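Local coordinates for protein LysR family transcriptional regulator (Vibrio vulnificus, PDB 5B7H) that probably acts as a peroxide-sensing, DNA-binding transcription factor of the LysR family, this chain being its regulatory domain without the DNA-binding part, at residues 87-99 with 156-170. The protein carries 1 engineered substitution. Residues are numbered along the deposited sequence; the frame is centred on the assembly and turned at random. Where two conformers were deposited one is given.
Sequences QDPFKMVISRHQA and VANGLGTTFIPQMAI
The D88 carboxylate is gripped at both oxygens: OD1 accepts the M168 backbone N-H on its syn lone pair at 2.9 Å (N to OD1) in a bent bond, while OD2 pairs with R192 of strand 180-198 in a salt bridge. With CG anti to the backbone N (chi1 -177°), the group reaches the first turn of helix 167-171, where P166 is the N-cap, so the helix start probably steadies its negative charge. The two segments belong to the periplasmic-binding-protein-like regulatory domain, in which strand 163-166 is an outermost strand of the sheet within this chain and runs antiparallel to strand 81-95. K91 and I165 form a hydrogen-bonded pair, K91 N to I165 O 2.9 Å and I165 N to K91 O 2.8 Å. On one face M92 lies beside F164, its SD 4.8 Å from the ring centroid in an oblique Met-aromatic contact; on the other, V93 CG2 packs on I165 CG1 (3.6 Å). Bent at chi2 and chi4, the K91 side chain crosses that of I170 at about a right angle and its NZ hydrogen-bonds Q167 OE1. Before strand 163-166, a Schellman motif at G159 follows helix 149-157, and one water links S95 N to V156 O and G161 O. T162 OG1 donates to V93 O at 2.8 Å from above the carbonyl plane.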
# COMPACT_ATOMS: atom_id res chain seq x y z
N GLN A 87 -3.59 19.83 7.47
CA GLN A 87 -2.85 20.01 6.23
C GLN A 87 -1.66 19.06 6.27
O GLN A 87 -1.03 18.91 7.33
CB GLN A 87 -2.37 21.48 6.14
CG GLN A 87 -3.51 22.50 5.90
CD GLN A 87 -4.41 22.67 7.11
OE1 GLN A 87 -3.92 22.95 8.23
NE2 GLN A 87 -5.73 22.46 6.92
N ASP A 88 -1.34 18.46 5.13
CA ASP A 88 -0.28 17.47 5.00
C ASP A 88 0.69 18.03 3.96
O ASP A 88 0.34 18.11 2.78
CB ASP A 88 -0.95 16.16 4.53
CG ASP A 88 0.00 14.95 4.39
OD1 ASP A 88 1.04 14.84 5.10
OD2 ASP A 88 -0.39 14.07 3.56
N PRO A 89 1.85 18.50 4.37
CA PRO A 89 2.79 19.10 3.42
C PRO A 89 3.27 18.13 2.35
O PRO A 89 3.33 16.93 2.58
CB PRO A 89 3.97 19.53 4.31
CG PRO A 89 3.38 19.68 5.63
CD PRO A 89 2.31 18.61 5.75
N PHE A 90 3.69 18.69 1.21
CA PHE A 90 4.34 17.92 0.15
C PHE A 90 5.85 18.15 0.21
O PHE A 90 6.32 19.26 0.51
CB PHE A 90 3.86 18.38 -1.23
CG PHE A 90 2.49 17.90 -1.58
CD1 PHE A 90 1.48 18.78 -1.85
CD2 PHE A 90 2.21 16.55 -1.64
CE1 PHE A 90 0.19 18.32 -2.18
CE2 PHE A 90 0.92 16.11 -1.98
CZ PHE A 90 -0.07 17.00 -2.25
N LYS A 91 6.59 17.10 -0.09
CA LYS A 91 8.02 17.23 -0.33
C LYS A 91 8.32 16.59 -1.67
O LYS A 91 7.49 15.90 -2.26
CB LYS A 91 8.80 16.47 0.74
CG LYS A 91 8.62 17.04 2.16
CD LYS A 91 9.29 18.38 2.25
CE LYS A 91 9.57 18.71 3.71
NZ LYS A 91 8.32 19.03 4.36
N MET A 92 9.51 16.85 -2.19
CA MET A 92 10.01 16.07 -3.31
C MET A 92 11.08 15.11 -2.81
O MET A 92 11.71 15.32 -1.77
CB MET A 92 10.56 17.00 -4.41
CG MET A 92 9.48 17.95 -4.92
SD MET A 92 9.99 18.88 -6.38
CE MET A 92 10.04 17.52 -7.57
N VAL A 93 11.31 14.05 -3.56
CA VAL A 93 12.34 13.09 -3.19
C VAL A 93 13.17 12.77 -4.43
O VAL A 93 12.66 12.75 -5.55
CB VAL A 93 11.80 11.77 -2.58
CG1 VAL A 93 11.28 11.94 -1.18
CG2 VAL A 93 10.71 11.16 -3.50
N ILE A 94 14.45 12.53 -4.21
CA ILE A 94 15.36 12.04 -5.24
C ILE A 94 16.29 11.01 -4.60
O ILE A 94 16.48 10.97 -3.39
CB ILE A 94 16.21 13.16 -5.88
CG1 ILE A 94 17.15 13.79 -4.84
CG2 ILE A 94 15.31 14.20 -6.48
CD1 ILE A 94 18.03 14.96 -5.41
N SER A 95 16.86 10.15 -5.42
CA SER A 95 17.85 9.25 -4.85
C SER A 95 19.13 10.00 -4.48
O SER A 95 19.54 10.97 -5.14
CB SER A 95 18.17 8.12 -5.82
OG SER A 95 18.87 8.63 -6.93
N ARG A 96 19.78 9.53 -3.41
CA ARG A 96 21.09 10.07 -3.03
C ARG A 96 22.05 10.05 -4.21
O ARG A 96 22.86 10.98 -4.38
CB ARG A 96 21.63 9.17 -1.92
CG ARG A 96 22.99 9.52 -1.39
CD ARG A 96 22.96 10.90 -0.77
NE ARG A 96 22.48 10.95 0.62
CZ ARG A 96 22.73 12.00 1.41
NH1 ARG A 96 23.41 13.04 0.91
NH2 ARG A 96 22.31 12.03 2.68
N HIS A 97 21.98 8.99 -5.05
CA HIS A 97 22.92 8.81 -6.16
C HIS A 97 22.68 9.79 -7.28
O HIS A 97 23.55 9.96 -8.15
CB HIS A 97 22.86 7.38 -6.70
CG HIS A 97 23.20 6.35 -5.67
ND1 HIS A 97 22.46 5.19 -5.50
CD2 HIS A 97 24.18 6.32 -4.73
CE1 HIS A 97 22.99 4.48 -4.51
NE2 HIS A 97 24.03 5.14 -4.03
N GLN A 98 21.52 10.44 -7.27
CA GLN A 98 21.08 11.37 -8.31
C GLN A 98 21.09 12.79 -7.79
O GLN A 98 20.71 13.71 -8.54
CB GLN A 98 19.63 11.03 -8.75
CG GLN A 98 19.56 9.97 -9.85
CD GLN A 98 19.94 10.57 -11.18
OE1 GLN A 98 19.88 11.79 -11.34
NE2 GLN A 98 20.37 9.74 -12.14
N ALA A 99 21.49 12.99 -6.53
CA ALA A 99 21.45 14.30 -5.90
C ALA A 99 22.39 15.30 -6.57
O ALA A 99 22.23 16.51 -6.36
CB ALA A 99 21.74 14.18 -4.40
N VAL A 156 11.84 6.11 -8.04
CA VAL A 156 12.74 7.22 -7.70
C VAL A 156 13.99 6.66 -7.05
O VAL A 156 15.11 7.10 -7.34
CB VAL A 156 11.99 8.23 -6.81
CG1 VAL A 156 12.98 9.29 -6.26
CG2 VAL A 156 10.88 8.92 -7.62
N ALA A 157 13.83 5.68 -6.13
CA ALA A 157 14.99 5.05 -5.50
C ALA A 157 15.91 4.35 -6.49
O ALA A 157 17.11 4.21 -6.24
CB ALA A 157 14.58 4.10 -4.38
N ASN A 158 15.36 3.86 -7.60
CA ASN A 158 16.19 3.28 -8.66
C ASN A 158 16.93 4.34 -9.48
O ASN A 158 17.67 3.98 -10.42
CB ASN A 158 15.22 2.48 -9.57
CG ASN A 158 15.93 1.56 -10.58
OD1 ASN A 158 16.94 0.82 -10.30
ND2 ASN A 158 15.34 1.50 -11.71
N GLY A 159 16.67 5.63 -9.22
CA GLY A 159 17.39 6.72 -9.87
C GLY A 159 16.71 7.27 -11.11
O GLY A 159 17.35 8.02 -11.87
N LEU A 160 15.42 6.98 -11.30
CA LEU A 160 14.78 7.31 -12.58
C LEU A 160 14.33 8.77 -12.65
O LEU A 160 14.12 9.30 -13.75
CB LEU A 160 13.64 6.34 -12.88
CG LEU A 160 14.02 4.86 -12.80
CD1 LEU A 160 12.83 3.99 -13.29
CD2 LEU A 160 15.33 4.61 -13.63
N GLY A 161 14.22 9.44 -11.51
CA GLY A 161 13.79 10.82 -11.55
C GLY A 161 13.30 11.25 -10.18
O GLY A 161 13.89 10.88 -9.16
N THR A 162 12.26 12.06 -10.13
CA THR A 162 11.83 12.64 -8.86
C THR A 162 10.31 12.55 -8.78
O THR A 162 9.63 12.25 -9.77
CB THR A 162 12.30 14.10 -8.76
OG1 THR A 162 11.98 14.63 -7.46
CG2 THR A 162 11.65 15.04 -9.83
N THR A 163 9.76 12.79 -7.60
CA THR A 163 8.31 12.87 -7.48
C THR A 163 7.97 13.62 -6.21
O THR A 163 8.85 14.00 -5.44
CB THR A 163 7.70 11.45 -7.44
OG1 THR A 163 6.27 11.56 -7.71
CG2 THR A 163 7.94 10.76 -6.07
N PHE A 164 6.67 13.85 -6.02
CA PHE A 164 6.09 14.49 -4.83
C PHE A 164 5.56 13.44 -3.89
O PHE A 164 4.86 12.51 -4.32
CB PHE A 164 4.94 15.42 -5.22
CG PHE A 164 5.28 16.41 -6.33
CD1 PHE A 164 4.92 16.17 -7.64
CD2 PHE A 164 5.95 17.60 -6.04
CE1 PHE A 164 5.20 17.10 -8.63
CE2 PHE A 164 6.26 18.52 -7.03
CZ PHE A 164 5.89 18.26 -8.33
N ILE A 165 5.84 13.61 -2.60
CA ILE A 165 5.46 12.67 -1.53
C ILE A 165 4.80 13.43 -0.38
O ILE A 165 5.33 14.47 0.04
CB ILE A 165 6.70 11.93 -0.97
CG1 ILE A 165 7.37 11.12 -2.09
CG2 ILE A 165 6.29 10.95 0.12
CD1 ILE A 165 6.39 10.14 -2.74
N PRO A 166 3.72 12.93 0.19
CA PRO A 166 3.14 13.61 1.36
C PRO A 166 3.96 13.34 2.62
O PRO A 166 4.53 12.26 2.83
CB PRO A 166 1.74 12.97 1.46
CG PRO A 166 1.89 11.60 0.89
CD PRO A 166 2.98 11.72 -0.20
N GLN A 167 3.97 14.37 3.47
CA GLN A 167 4.71 14.32 4.71
C GLN A 167 4.31 13.15 5.56
O GLN A 167 5.18 12.51 6.18
CB GLN A 167 4.56 15.62 5.49
CG GLN A 167 5.54 15.69 6.68
CD GLN A 167 7.00 15.71 6.23
OE1 GLN A 167 7.35 16.46 5.31
NE2 GLN A 167 7.84 14.94 6.89
N MET A 168 3.01 12.80 5.59
CA MET A 168 2.65 11.69 6.47
C MET A 168 3.32 10.38 6.06
O MET A 168 3.55 9.51 6.90
CB MET A 168 1.13 11.54 6.61
CG MET A 168 0.44 11.23 5.28
SD MET A 168 -1.33 10.79 5.50
CE MET A 168 -1.98 12.37 6.10
N ALA A 169 3.61 10.21 4.76
CA ALA A 169 4.32 9.00 4.35
C ALA A 169 5.75 9.00 4.86
O ALA A 169 6.26 7.95 5.31
CB ALA A 169 4.27 8.87 2.82
N ILE A 170 6.42 10.16 4.76
CA ILE A 170 7.78 10.27 5.29
C ILE A 170 7.79 9.99 6.78
O ILE A 170 8.66 9.24 7.28
CB ILE A 170 8.33 11.67 4.99
CG1 ILE A 170 8.37 11.89 3.48
CG2 ILE A 170 9.72 11.77 5.57
CD1 ILE A 170 8.77 13.33 3.12
O HOH W 1 16.11 9.55 -8.22
O HOH W 2 19.85 5.29 -7.39